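Side-chain contact in carbonic anhydrase (Sordaria macrospora, PDB 4O1J), which probably catalyses the reversible hydration of carbon dioxide to hydrogencarbonate and a proton, using one zinc ion per subunit: residues A[139-144]-A[160-165]. Residues are numbered along the deposited sequence; the frame is centred on the assembly and turned at random.
Sequences KTVRYN and IRIAQL
V141 and R142 on helix 136-144 face I162 and L165 on helix 155-176 where the segments 139-144 and 160-165 cross at 110°, their axes 9.8 Å apart at closest approach. V141 is central, because its CB points toward the other helix and one methyl group serves two partners. Its CG1 stands anti to the backbone N (chi1 172°), which carries it out between I162 and L165, one turn apart on the same helix face. There it lies 3.6 Å from I162 CD1 and equally 3.6 Å from L165 CB. A short β-branched side chain suits this place: compact, apolar and with a single torsion to set, it reaches both neighbours from a buried position. I162 makes its contact with the tip of its longer branch. The folded chi2, 58°, brings CD1 round to V141 CG1 and also within 3.9 Å of R142 N. L165 meets V141 through CB, close to the backbone, while its side chain also packs on L149 of helix 146-151 and on H145. R142 adds little more than its backbone and CB to this apolar patch; its long chain leads the guanidinium away from helix 155-176, where NH1 makes a long, weak ion pair with D150. Beyond V141, I162 continues onto A118 and L122 of helix 116-122, the helix that follows the zinc ligands H112 and C115. The contact thus belongs to the α/β fold of β-class carbonic anhydrases: helix 136-144 packs on the outer side of helix 155-176, which itself lies against strand 190-197 at F195. The zinc site is near, the I162 side chain being about 7 Å from that of C115 and about 10 Å from the zinc ion, but the contact touches neither ligand nor metal.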
loop_
_atom_site.group_PDB
_atom_site.type_symbol
_atom_site.label_atom_id
_atom_site.label_comp_id
_atom_site.label_asym_id
_atom_site.label_seq_id
_atom_site.Cartn_x
_atom_site.Cartn_y
_atom_site.Cartn_z
ATOM N N LYS A 139 -9.069 13.077 6.944
ATOM C CA LYS A 139 -9.932 13.053 8.120
ATOM C C LYS A 139 -9.120 13.461 9.346
ATOM O O LYS A 139 -9.641 14.090 10.266
ATOM C CB LYS A 139 -10.542 11.659 8.307
ATOM C CG LYS A 139 -11.916 11.636 8.963
ATOM C CD LYS A 139 -13.019 11.727 7.902
ATOM C CE LYS A 139 -14.407 11.399 8.447
ATOM N NZ LYS A 139 -14.716 12.055 9.748
ATOM N N THR A 140 -7.832 13.121 9.345
ATOM C CA THR A 140 -6.946 13.514 10.438
ATOM C C THR A 140 -6.724 15.017 10.444
ATOM O O THR A 140 -6.704 15.642 11.497
ATOM C CB THR A 140 -5.583 12.792 10.354
ATOM O OG1 THR A 140 -5.776 11.386 10.547
ATOM C CG2 THR A 140 -4.635 13.306 11.429
ATOM N N VAL A 141 -6.585 15.598 9.259
ATOM C CA VAL A 141 -6.476 17.049 9.128
ATOM C C VAL A 141 -7.784 17.712 9.578
ATOM O O VAL A 141 -7.775 18.804 10.153
ATOM C CB VAL A 141 -6.129 17.455 7.680
ATOM C CG1 VAL A 141 -6.204 18.961 7.503
ATOM C CG2 VAL A 141 -4.738 16.963 7.331
ATOM N N ARG A 142 -8.900 17.034 9.332
ATOM C CA ARG A 142 -10.209 17.526 9.754
ATOM C C ARG A 142 -10.254 17.681 11.262
ATOM O O ARG A 142 -10.675 18.717 11.784
ATOM C CB ARG A 142 -11.321 16.574 9.306
ATOM C CG ARG A 142 -12.671 17.232 9.107
ATOM C CD ARG A 142 -13.790 16.425 9.727
ATOM N NE ARG A 142 -13.938 16.747 11.140
ATOM C CZ ARG A 142 -14.673 17.756 11.605
ATOM N NH1 ARG A 142 -15.338 18.539 10.765
ATOM N NH2 ARG A 142 -14.745 17.981 12.912
ATOM N N TYR A 143 -9.795 16.644 11.953
ATOM C CA TYR A 143 -9.865 16.571 13.406
ATOM C C TYR A 143 -8.989 17.621 14.073
ATOM O O TYR A 143 -9.342 18.163 15.119
ATOM C CB TYR A 143 -9.433 15.184 13.880
ATOM C CG TYR A 143 -10.318 14.049 13.406
ATOM C CD1 TYR A 143 -11.636 14.276 13.021
ATOM C CD2 TYR A 143 -9.833 12.744 13.353
ATOM C CE1 TYR A 143 -12.446 13.235 12.594
ATOM C CE2 TYR A 143 -10.634 11.696 12.928
ATOM C CZ TYR A 143 -11.941 11.946 12.549
ATOM O OH TYR A 143 -12.743 10.909 12.125
ATOM N N ASN A 144 -7.843 17.908 13.464
ATOM C CA ASN A 144 -6.876 18.817 14.066
ATOM C C ASN A 144 -7.188 20.284 13.794
ATOM O O ASN A 144 -6.604 21.173 14.411
ATOM C CB ASN A 144 -5.466 18.503 13.558
ATOM C CG ASN A 144 -5.044 17.075 13.843
ATOM O OD1 ASN A 144 -5.556 16.434 14.762
ATOM N ND2 ASN A 144 -4.099 16.567 13.051
ATOM N N ILE A 160 -13.110 24.086 0.501
ATOM C CA ILE A 160 -11.902 24.710 -0.032
ATOM C C ILE A 160 -10.824 24.748 1.051
ATOM O O ILE A 160 -9.663 24.392 0.807
ATOM C CB ILE A 160 -12.179 26.154 -0.548
ATOM C CG1 ILE A 160 -12.988 26.127 -1.845
ATOM C CG2 ILE A 160 -10.880 26.908 -0.793
ATOM C CD1 ILE A 160 -13.419 27.489 -2.319
ATOM N N ARG A 161 -11.219 25.135 2.261
ATOM C CA ARG A 161 -10.252 25.264 3.343
ATOM C C ARG A 161 -9.619 23.919 3.702
ATOM O O ARG A 161 -8.387 23.807 3.792
ATOM C CB ARG A 161 -10.902 25.879 4.576
ATOM C CG ARG A 161 -9.907 26.178 5.668
ATOM C CD ARG A 161 -8.807 27.072 5.113
ATOM N NE ARG A 161 -7.700 27.232 6.049
ATOM C CZ ARG A 161 -6.462 27.569 5.693
ATOM N NH1 ARG A 161 -6.164 27.762 4.413
ATOM N NH2 ARG A 161 -5.515 27.688 6.619
ATOM N N ILE A 162 -10.446 22.893 3.879
ATOM C CA ILE A 162 -9.900 21.587 4.224
ATOM C C ILE A 162 -9.024 21.068 3.077
ATOM O O ILE A 162 -8.011 20.408 3.331
ATOM C CB ILE A 162 -11.026 20.564 4.588
ATOM C CG1 ILE A 162 -10.431 19.266 5.134
ATOM C CG2 ILE A 162 -11.857 20.204 3.391
ATOM C CD1 ILE A 162 -9.573 19.437 6.344
ATOM N N ALA A 163 -9.346 21.437 1.834
ATOM C CA ALA A 163 -8.511 21.018 0.701
ATOM C C ALA A 163 -7.134 21.702 0.717
ATOM O O ALA A 163 -6.105 21.077 0.389
ATOM C CB ALA A 163 -9.222 21.291 -0.602
ATOM N N GLN A 164 -7.115 22.967 1.141
ATOM C CA GLN A 164 -5.861 23.714 1.266
ATOM C C GLN A 164 -4.985 23.203 2.412
ATOM O O GLN A 164 -3.748 23.126 2.289
ATOM C CB GLN A 164 -6.143 25.200 1.468
ATOM C CG GLN A 164 -6.942 25.835 0.348
ATOM C CD GLN A 164 -7.277 27.276 0.637
ATOM O OE1 GLN A 164 -7.426 27.668 1.793
ATOM N NE2 GLN A 164 -7.384 28.079 -0.411
ATOM N N LEU A 165 -5.627 22.856 3.526
ATOM C CA LEU A 165 -4.898 22.306 4.661
ATOM C C LEU A 165 -4.316 20.966 4.246
ATOM O O LEU A 165 -3.215 20.589 4.671
ATOM C CB LEU A 165 -5.806 22.139 5.879
ATOM C CG LEU A 165 -6.357 23.406 6.532
ATOM C CD1 LEU A 165 -7.398 23.042 7.575
ATOM C CD2 LEU A 165 -5.240 24.221 7.146
#